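Local coordinates for protein phosphatidylserine synthase (Haemophilus influenzae, PDB 3HSI) that belongs to the phospholipase D superfamily of enzymes and carries two PLD-type regions within a single chain, at residues R223-L234 and V246-A254; E258-L266 and L376-W387. All blocks are in the same frame, centred on the assembly; numbering follows the deposited sequence.

Contact 1 (R223-L234 and V246-A254)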
loop_
_atom_site.group_PDB
_atom_site.type_symbol
_atom_site.label_atom_id
_atom_site.label_comp_id
_atom_site.label_asym_id
_atom_site.label_seq_id
_atom_site.Cartn_x
_atom_site.Cartn_y
_atom_site.Cartn_z
ATOM N N ARG C 223 13.334 5.501 2.591
ATOM C CA ARG C 223 12.663 4.763 1.515
ATOM C C ARG C 223 12.557 5.709 0.339
ATOM O O ARG C 223 12.930 5.370 -0.780
ATOM C CB ARG C 223 11.251 4.301 1.943
ATOM C CG ARG C 223 10.436 3.636 0.845
ATOM C CD ARG C 223 9.006 3.253 1.335
ATOM N NE ARG C 223 8.176 2.808 0.210
ATOM C CZ ARG C 223 8.110 1.565 -0.255
ATOM N NH1 ARG C 223 8.810 0.584 0.290
ATOM N NH2 ARG C 223 7.365 1.313 -1.309
ATOM N N LYS C 224 12.051 6.907 0.614
ATOM C CA LYS C 224 11.859 7.910 -0.415
ATOM C C LYS C 224 13.160 8.233 -1.155
ATOM O O LYS C 224 13.184 8.320 -2.377
ATOM C CB LYS C 224 11.252 9.160 0.193
ATOM C CG LYS C 224 10.521 10.008 -0.817
ATOM C CD LYS C 224 9.595 10.931 -0.076
ATOM C CE LYS C 224 9.452 12.246 -0.772
ATOM N NZ LYS C 224 10.641 13.054 -0.466
ATOM N N ASP C 225 14.241 8.376 -0.409
ATOM C CA ASP C 225 15.530 8.672 -1.011
ATOM C C ASP C 225 16.038 7.502 -1.854
ATOM O O ASP C 225 16.488 7.696 -2.971
ATOM C CB ASP C 225 16.559 9.069 0.070
ATOM C CG ASP C 225 17.862 9.609 -0.521
ATOM O OD1 ASP C 225 17.827 10.411 -1.474
ATOM O OD2 ASP C 225 18.941 9.255 -0.028
ATOM N N LEU C 226 15.945 6.290 -1.326
ATOM C CA LEU C 226 16.429 5.111 -2.040
ATOM C C LEU C 226 15.610 4.837 -3.317
ATOM O O LEU C 226 16.168 4.532 -4.377
ATOM C CB LEU C 226 16.397 3.916 -1.104
ATOM C CG LEU C 226 16.999 2.601 -1.610
ATOM C CD1 LEU C 226 18.485 2.730 -1.890
ATOM C CD2 LEU C 226 16.730 1.550 -0.581
ATOM N N ALA C 227 14.283 5.001 -3.211
ATOM C CA ALA C 227 13.385 4.797 -4.326
ATOM C C ALA C 227 13.737 5.769 -5.455
ATOM O O ALA C 227 13.721 5.403 -6.622
ATOM C CB ALA C 227 11.912 5.005 -3.896
ATOM N N GLN C 228 14.049 7.015 -5.123
ATOM C CA GLN C 228 14.317 7.951 -6.202
ATOM C C GLN C 228 15.760 7.954 -6.677
ATOM O O GLN C 228 16.016 8.298 -7.821
ATOM C CB GLN C 228 13.810 9.360 -5.874
ATOM C CG GLN C 228 14.622 10.167 -4.927
ATOM C CD GLN C 228 14.092 11.616 -4.847
ATOM O OE1 GLN C 228 13.237 12.008 -5.650
ATOM N NE2 GLN C 228 14.589 12.401 -3.881
ATOM N N ASN C 229 16.706 7.567 -5.834
ATOM C CA ASN C 229 18.105 7.710 -6.246
ATOM C C ASN C 229 18.929 6.447 -6.376
ATOM O O ASN C 229 19.929 6.460 -7.050
ATOM C CB ASN C 229 18.864 8.707 -5.361
ATOM C CG ASN C 229 18.198 10.055 -5.292
ATOM O OD1 ASN C 229 18.024 10.728 -6.304
ATOM N ND2 ASN C 229 17.832 10.467 -4.091
ATOM N N GLY C 230 18.548 5.361 -5.725
ATOM C CA GLY C 230 19.382 4.175 -5.782
ATOM C C GLY C 230 19.587 3.698 -7.206
ATOM O O GLY C 230 18.619 3.534 -7.960
ATOM N N GLU C 231 20.850 3.483 -7.572
ATOM C CA GLU C 231 21.209 2.924 -8.866
ATOM C C GLU C 231 22.609 2.355 -8.773
ATOM O O GLU C 231 23.375 2.758 -7.913
ATOM C CB GLU C 231 21.132 3.986 -9.980
ATOM C CG GLU C 231 22.065 5.176 -9.759
ATOM C CD GLU C 231 21.973 6.221 -10.886
ATOM O OE1 GLU C 231 21.265 5.983 -11.902
ATOM O OE2 GLU C 231 22.630 7.291 -10.761
ATOM N N TYR C 232 22.928 1.380 -9.608
ATOM C CA TYR C 232 24.285 0.825 -9.650
ATOM C C TYR C 232 25.080 1.662 -10.650
ATOM O O TYR C 232 24.484 2.241 -11.546
ATOM C CB TYR C 232 24.264 -0.625 -10.103
ATOM C CG TYR C 232 23.657 -1.594 -9.106
ATOM C CD1 TYR C 232 24.457 -2.221 -8.164
ATOM C CD2 TYR C 232 22.292 -1.874 -9.103
ATOM C CE1 TYR C 232 23.937 -3.103 -7.252
ATOM C CE2 TYR C 232 21.750 -2.776 -8.176
ATOM C CZ TYR C 232 22.601 -3.385 -7.265
ATOM O OH TYR C 232 22.153 -4.259 -6.315
ATOM N N SER C 233 26.397 1.765 -10.478
ATOM C CA SER C 233 27.254 2.467 -11.449
ATOM C C SER C 233 28.260 1.503 -12.071
ATOM O O SER C 233 28.753 0.601 -11.423
ATOM C CB SER C 233 28.047 3.604 -10.787
ATOM O OG SER C 233 27.205 4.666 -10.439
ATOM N N LEU C 234 28.546 1.723 -13.344
ATOM C CA LEU C 234 29.522 0.924 -14.047
ATOM C C LEU C 234 30.637 1.837 -14.526
ATOM O O LEU C 234 30.392 3.000 -14.862
ATOM C CB LEU C 234 28.852 0.204 -15.218
ATOM C CG LEU C 234 27.825 -0.859 -14.830
ATOM C CD1 LEU C 234 27.151 -1.424 -16.072
ATOM C CD2 LEU C 234 28.471 -1.976 -13.984
ATOM N N VAL C 246 26.661 -7.861 -18.930
ATOM C CA VAL C 246 25.820 -7.836 -17.754
ATOM C C VAL C 246 25.487 -6.389 -17.373
ATOM O O VAL C 246 26.337 -5.509 -17.459
ATOM C CB VAL C 246 26.444 -8.660 -16.553
ATOM C CG1 VAL C 246 27.728 -7.988 -15.993
ATOM C CG2 VAL C 246 25.414 -8.849 -15.448
ATOM N N SER C 247 24.219 -6.146 -17.035
ATOM C CA SER C 247 23.777 -4.822 -16.564
ATOM C C SER C 247 23.019 -4.919 -15.227
ATOM O O SER C 247 21.942 -5.515 -15.186
ATOM C CB SER C 247 22.886 -4.159 -17.618
ATOM O OG SER C 247 22.662 -2.773 -17.336
ATOM N N PRO C 248 23.570 -4.327 -14.131
ATOM C CA PRO C 248 22.962 -4.441 -12.798
ATOM C C PRO C 248 21.842 -3.422 -12.583
ATOM O O PRO C 248 22.006 -2.249 -12.862
ATOM C CB PRO C 248 24.125 -4.116 -11.849
ATOM C CG PRO C 248 24.948 -3.165 -12.585
ATOM C CD PRO C 248 24.840 -3.587 -14.075
ATOM N N LEU C 249 20.733 -3.867 -12.022
ATOM C CA LEU C 249 19.494 -3.076 -12.056
ATOM C C LEU C 249 18.909 -3.015 -10.670
ATOM O O LEU C 249 18.984 -3.992 -9.962
ATOM C CB LEU C 249 18.484 -3.771 -12.992
ATOM C CG LEU C 249 18.821 -3.875 -14.489
ATOM C CD1 LEU C 249 17.745 -4.674 -15.235
ATOM C CD2 LEU C 249 18.960 -2.447 -15.094
ATOM N N PHE C 250 18.297 -1.890 -10.303
ATOM C CA PHE C 250 17.645 -1.721 -8.992
ATOM C C PHE C 250 16.234 -1.138 -9.151
ATOM O O PHE C 250 15.977 -0.343 -10.030
ATOM C CB PHE C 250 18.502 -0.851 -8.040
ATOM C CG PHE C 250 17.814 -0.518 -6.724
ATOM C CD1 PHE C 250 17.663 -1.490 -5.732
ATOM C CD2 PHE C 250 17.283 0.753 -6.503
ATOM C CE1 PHE C 250 17.026 -1.208 -4.544
ATOM C CE2 PHE C 250 16.638 1.054 -5.316
ATOM C CZ PHE C 250 16.498 0.075 -4.333
ATOM N N GLY C 251 15.318 -1.533 -8.300
ATOM C CA GLY C 251 14.000 -0.911 -8.310
ATOM C C GLY C 251 13.386 -0.943 -6.942
ATOM O O GLY C 251 13.514 -1.941 -6.214
ATOM N N LEU C 252 12.730 0.156 -6.593
ATOM C CA LEU C 252 11.883 0.196 -5.420
ATOM C C LEU C 252 10.748 1.170 -5.666
ATOM O O LEU C 252 11.005 2.317 -5.933
ATOM C CB LEU C 252 12.707 0.627 -4.171
ATOM C CG LEU C 252 11.962 1.020 -2.884
ATOM C CD1 LEU C 252 11.112 -0.116 -2.365
ATOM C CD2 LEU C 252 12.926 1.549 -1.768
ATOM N N GLY C 253 9.499 0.721 -5.523
ATOM C CA GLY C 253 8.355 1.621 -5.646
ATOM C C GLY C 253 7.830 1.643 -7.068
ATOM O O GLY C 253 8.458 1.129 -7.982
ATOM N N ALA C 254 6.655 2.220 -7.246
ATOM C CA ALA C 254 5.925 2.152 -8.519
ATOM C C ALA C 254 6.432 3.126 -9.597
ATOM O O ALA C 254 6.379 2.805 -10.745
ATOM C CB ALA C 254 4.403 2.348 -8.265
HETATM O O HOH W 1 13.612 2.678 -7.914
HETATM O O HOH W 2 17.657 2.552 -10.230
HETATM O O HOH W 3 21.134 0.416 -11.808
#
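Y232 rests its ring on P248, whose CB sits over the face in a CH-pi contact of 4.1 Å to the ring centroid, and Y232 CE2 also reaches F250 CB at 3.8 Å. Apolar packing of this kind dominates where the end of helix 223-229 and the extended chain beyond it lie against one face of strand 246-252. Next along the chain, L234 meets the P248 ring, with CD1 3.7 Å from P248 CD. At the helical end, the F250 side chain has CG anti to its backbone N (chi1 174°), which brings CZ to 3.7 Å from L226 CG, the two side chains crossing near a right angle. L252 fits between A227 CB and the R223 guanidinium, one face of which lies over L252 CG.

The carbonyls of L226 and G230 meet the F250 ring at its edge, G230 O being 3.4 Å from CD2, consistent with a mild attraction to the ring hydrogens.

Water supplies the polar links. One molecule accepts from Y232 N and donates to P248 O, each at 3.0 Å, while another accepts from L252 N and lies 3.0 Å from A227 O.

F190 of helix 181-195 stacks on Y232, and the R223 guanidinium is held by the I132 and L389 carbonyls. Strand 391-398 pairs alongside strand 246-252, whose L249 turns away to helix 258-268.

Contact 2 (E258-L266 and L376-W387)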
loop_
_atom_site.group_PDB
_atom_site.type_symbol
_atom_site.label_atom_id
_atom_site.label_comp_id
_atom_site.label_asym_id
_atom_site.label_seq_id
_atom_site.Cartn_x
_atom_site.Cartn_y
_atom_site.Cartn_z
ATOM N N GLU C 258 13.446 1.305 -12.425
ATOM C CA GLU C 258 14.179 0.808 -13.579
ATOM C C GLU C 258 14.040 -0.707 -13.813
ATOM O O GLU C 258 13.809 -1.141 -14.939
ATOM C CB GLU C 258 15.671 1.180 -13.523
ATOM C CG GLU C 258 16.364 0.741 -14.825
ATOM C CD GLU C 258 17.720 1.372 -15.058
ATOM O OE1 GLU C 258 18.605 1.233 -14.174
ATOM O OE2 GLU C 258 17.904 1.973 -16.150
ATOM N N LEU C 259 14.186 -1.494 -12.751
ATOM C CA LEU C 259 14.039 -2.929 -12.845
ATOM C C LEU C 259 12.700 -3.323 -13.448
ATOM O O LEU C 259 12.657 -4.080 -14.407
ATOM C CB LEU C 259 14.228 -3.593 -11.480
ATOM C CG LEU C 259 14.128 -5.128 -11.496
ATOM C CD1 LEU C 259 15.156 -5.813 -12.435
ATOM C CD2 LEU C 259 14.222 -5.682 -10.070
ATOM N N ASN C 260 11.613 -2.785 -12.899
ATOM C CA ASN C 260 10.313 -3.073 -13.467
ATOM C C ASN C 260 10.089 -2.579 -14.881
ATOM O O ASN C 260 9.474 -3.275 -15.667
ATOM C CB ASN C 260 9.212 -2.643 -12.507
ATOM C CG ASN C 260 9.301 -3.422 -11.210
ATOM O OD1 ASN C 260 9.938 -4.473 -11.160
ATOM N ND2 ASN C 260 8.702 -2.921 -10.176
ATOM N N GLN C 261 10.605 -1.399 -15.199
ATOM C CA GLN C 261 10.578 -0.903 -16.577
ATOM C C GLN C 261 11.315 -1.869 -17.507
ATOM O O GLN C 261 10.813 -2.184 -18.576
ATOM C CB GLN C 261 11.183 0.513 -16.672
ATOM C CG GLN C 261 10.171 1.629 -16.473
ATOM C CD GLN C 261 10.799 2.948 -15.959
ATOM O OE1 GLN C 261 12.001 3.196 -16.130
ATOM N NE2 GLN C 261 9.979 3.781 -15.309
ATOM N N VAL C 262 12.490 -2.353 -17.091
ATOM C CA VAL C 262 13.213 -3.352 -17.877
ATOM C C VAL C 262 12.446 -4.669 -18.071
ATOM O O VAL C 262 12.330 -5.181 -19.179
ATOM C CB VAL C 262 14.652 -3.598 -17.320
ATOM C CG1 VAL C 262 15.251 -4.869 -17.913
ATOM C CG2 VAL C 262 15.544 -2.385 -17.637
ATOM N N ILE C 263 11.890 -5.220 -17.008
ATOM C CA ILE C 263 11.050 -6.413 -17.161
ATOM C C ILE C 263 9.862 -6.203 -18.143
ATOM O O ILE C 263 9.638 -7.013 -19.079
ATOM C CB ILE C 263 10.595 -6.930 -15.762
ATOM C CG1 ILE C 263 11.850 -7.274 -14.932
ATOM C CG2 ILE C 263 9.610 -8.108 -15.900
ATOM C CD1 ILE C 263 11.640 -7.375 -13.374
ATOM N N GLU C 264 9.122 -5.110 -17.955
ATOM C CA GLU C 264 8.003 -4.803 -18.842
ATOM C C GLU C 264 8.496 -4.721 -20.280
ATOM O O GLU C 264 7.869 -5.257 -21.184
ATOM C CB GLU C 264 7.294 -3.495 -18.430
ATOM C CG GLU C 264 6.706 -3.572 -17.005
ATOM C CD GLU C 264 6.038 -2.284 -16.530
ATOM O OE1 GLU C 264 5.777 -1.413 -17.379
ATOM O OE2 GLU C 264 5.762 -2.140 -15.305
ATOM N N ASP C 265 9.635 -4.077 -20.484
ATOM C CA ASP C 265 10.184 -3.941 -21.823
ATOM C C ASP C 265 10.736 -5.258 -22.398
ATOM O O ASP C 265 10.688 -5.473 -23.608
ATOM C CB ASP C 265 11.246 -2.821 -21.868
ATOM C CG ASP C 265 10.627 -1.416 -21.676
ATOM O OD1 ASP C 265 9.375 -1.269 -21.821
ATOM O OD2 ASP C 265 11.375 -0.453 -21.387
ATOM N N LEU C 266 11.273 -6.111 -21.539
ATOM C CA LEU C 266 11.712 -7.438 -21.951
ATOM C C LEU C 266 10.514 -8.224 -22.516
ATOM O O LEU C 266 10.599 -8.788 -23.594
ATOM C CB LEU C 266 12.421 -8.173 -20.804
ATOM C CG LEU C 266 13.874 -7.789 -20.426
ATOM C CD1 LEU C 266 14.320 -8.504 -19.134
ATOM C CD2 LEU C 266 14.854 -8.171 -21.539
ATOM N N LEU C 376 17.501 -12.647 -17.418
ATOM C CA LEU C 376 17.411 -11.839 -16.225
ATOM C C LEU C 376 17.496 -12.693 -14.972
ATOM O O LEU C 376 16.630 -13.567 -14.730
ATOM C CB LEU C 376 16.083 -11.085 -16.203
ATOM C CG LEU C 376 15.855 -10.203 -14.977
ATOM C CD1 LEU C 376 16.951 -9.144 -14.892
ATOM C CD2 LEU C 376 14.448 -9.536 -14.994
ATOM N N LEU C 377 18.521 -12.420 -14.181
ATOM C CA LEU C 377 18.663 -13.026 -12.877
ATOM C C LEU C 377 18.104 -12.022 -11.901
ATOM O O LEU C 377 18.565 -10.871 -11.837
ATOM C CB LEU C 377 20.134 -13.293 -12.547
ATOM C CG LEU C 377 20.996 -13.842 -13.682
ATOM C CD1 LEU C 377 22.496 -13.897 -13.271
ATOM C CD2 LEU C 377 20.512 -15.188 -14.185
ATOM N N THR C 378 17.116 -12.436 -11.128
ATOM C CA THR C 378 16.468 -11.500 -10.286
ATOM C C THR C 378 15.919 -12.179 -9.063
ATOM O O THR C 378 15.610 -13.379 -9.093
ATOM C CB THR C 378 15.382 -10.731 -11.065
ATOM O OG1 THR C 378 14.940 -9.628 -10.289
ATOM C CG2 THR C 378 14.173 -11.618 -11.461
ATOM N N GLY C 379 15.821 -11.426 -7.977
ATOM C CA GLY C 379 15.084 -11.891 -6.828
ATOM C C GLY C 379 13.621 -11.499 -6.934
ATOM O O GLY C 379 12.844 -11.799 -6.037
ATOM N N ASN C 380 13.239 -10.873 -8.044
ATOM C CA ASN C 380 11.857 -10.364 -8.229
ATOM C C ASN C 380 10.853 -11.529 -8.441
ATOM O O ASN C 380 10.991 -12.332 -9.356
ATOM C CB ASN C 380 11.850 -9.333 -9.374
ATOM C CG ASN C 380 10.524 -8.603 -9.522
ATOM O OD1 ASN C 380 9.447 -9.198 -9.490
ATOM N ND2 ASN C 380 10.606 -7.304 -9.708
ATOM N N ASN C 381 9.856 -11.619 -7.560
ATOM C CA ASN C 381 8.835 -12.674 -7.615
ATOM C C ASN C 381 7.811 -12.421 -8.707
ATOM O O ASN C 381 6.878 -13.216 -8.876
ATOM C CB ASN C 381 8.086 -12.788 -6.274
ATOM C CG ASN C 381 8.928 -13.382 -5.171
ATOM O OD1 ASN C 381 9.695 -14.307 -5.397
ATOM N ND2 ASN C 381 8.778 -12.866 -3.964
ATOM N N LEU C 382 7.950 -11.337 -9.462
ATOM C CA LEU C 382 6.978 -11.084 -10.532
ATOM C C LEU C 382 5.541 -11.062 -10.003
ATOM O O LEU C 382 4.621 -11.686 -10.575
ATOM C CB LEU C 382 7.136 -12.119 -11.651
ATOM C CG LEU C 382 8.521 -12.042 -12.318
ATOM C CD1 LEU C 382 8.783 -13.250 -13.246
ATOM C CD2 LEU C 382 8.630 -10.724 -13.078
ATOM N N ASN C 383 5.353 -10.336 -8.901
ATOM C CA ASN C 383 4.025 -10.165 -8.287
ATOM C C ASN C 383 3.726 -8.688 -7.991
ATOM O O ASN C 383 4.635 -7.875 -8.017
ATOM C CB ASN C 383 3.912 -11.050 -7.031
ATOM C CG ASN C 383 4.908 -10.689 -5.932
ATOM O OD1 ASN C 383 5.755 -9.786 -6.053
ATOM N ND2 ASN C 383 4.808 -11.405 -4.840
ATOM N N PRO C 384 2.457 -8.325 -7.699
ATOM C CA PRO C 384 2.193 -6.915 -7.378
ATOM C C PRO C 384 3.007 -6.290 -6.218
ATOM O O PRO C 384 3.274 -5.093 -6.290
ATOM C CB PRO C 384 0.704 -6.908 -7.030
ATOM C CG PRO C 384 0.170 -8.107 -7.880
ATOM C CD PRO C 384 1.221 -9.127 -7.681
ATOM N N ARG C 385 3.363 -7.059 -5.179
ATOM C CA ARG C 385 4.277 -6.588 -4.088
ATOM C C ARG C 385 5.584 -6.051 -4.654
ATOM O O ARG C 385 6.066 -4.976 -4.264
ATOM C CB ARG C 385 4.725 -7.756 -3.184
ATOM C CG ARG C 385 3.799 -8.162 -2.083
ATOM C CD ARG C 385 4.601 -8.873 -0.993
ATOM N NE ARG C 385 5.391 -7.912 -0.217
ATOM C CZ ARG C 385 4.895 -7.127 0.732
ATOM N NH1 ARG C 385 3.601 -7.176 1.025
ATOM N NH2 ARG C 385 5.681 -6.272 1.382
ATOM N N ALA C 386 6.195 -6.867 -5.517
ATOM C CA ALA C 386 7.434 -6.502 -6.214
ATOM C C ALA C 386 7.246 -5.227 -7.052
ATOM O O ALA C 386 8.153 -4.406 -7.158
ATOM C CB ALA C 386 7.911 -7.655 -7.072
ATOM N N TRP C 387 6.056 -5.019 -7.597
ATOM C CA TRP C 387 5.823 -3.819 -8.417
ATOM C C TRP C 387 5.575 -2.524 -7.648
ATOM O O TRP C 387 5.493 -1.429 -8.239
ATOM C CB TRP C 387 4.674 -4.055 -9.410
ATOM C CG TRP C 387 5.174 -4.198 -10.821
ATOM C CD1 TRP C 387 4.918 -3.359 -11.876
ATOM C CD2 TRP C 387 6.039 -5.227 -11.324
ATOM N NE1 TRP C 387 5.573 -3.808 -13.003
ATOM C CE2 TRP C 387 6.270 -4.951 -12.685
ATOM C CE3 TRP C 387 6.666 -6.342 -10.742
ATOM C CZ2 TRP C 387 7.093 -5.760 -13.484
ATOM C CZ3 TRP C 387 7.488 -7.138 -11.530
ATOM C CH2 TRP C 387 7.683 -6.850 -12.884
HETATM O O HOH W 4 7.380 -0.847 -10.344
#
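N260 and W387 lie flat against each other, the amide and ring planes only 4° apart, with N260 CG centred over the indole and N260 CB in CH-pi contact with its five-membered ring. This is the tight part. The indole is also held at its rim, where W387 NE1 donates a 2.8 Å hydrogen bond to E264 OE2 on the anti lone pair, nearly in the ring plane. That carboxylate is probably kept charged by R216 of the second subunit, which pairs with E264 OE1. I263 completes the close packing: its CG2 meets the indole edge, 3.8 Å from W387 CH2. With CG1 anti to the carbonyl carbon (chi1 -60°), that branch presses on L376 CD2 at 3.4 Å, tighter than usual for two carbons.

Packing is slacker at both ends of the helix segment. L259 CD2 stands 4.0 Å from T378 OG1, and L266 CD1 comes no nearer to L376 CD2 than 4.3 Å. At the looser, water-bridged edge, N260 ND2 gives A386 O only a weak, long bond, and a water donates to W387 O at 2.9 Å.

The chain leaving strand 376-378 is shaped by an ST turn at T378, whose OG1 also bonds N393 O, and an Asx turn in which N380 OD1 accepts from L382 N. G379 O and N381 OD1 both bind K366, the lysine of the H-x-K signature, consistent with the turn lying beside the PLD-family active site.

Overall arrangement
The pair illustrates how one sheet can be packed from both sides. Contact 1 and contact 2 have centres about 12 Å apart and follow in series along the chain, the first closing before the second opens: strand 245-252 leads directly into helix 258-268. Both reach the same mixed sheet, in which strand 391-398 lies between strands 245-252 and 374-378, antiparallel to each. They meet directly where L249 CD1 packs on V262 CG1 at 3.7 Å. Contact 1 joins the sheet to helix 216-229, contact 2 lies deeper, its 376-387 segment within the PLD-like region, and both touch the second subunit, so the dimer interface borders each.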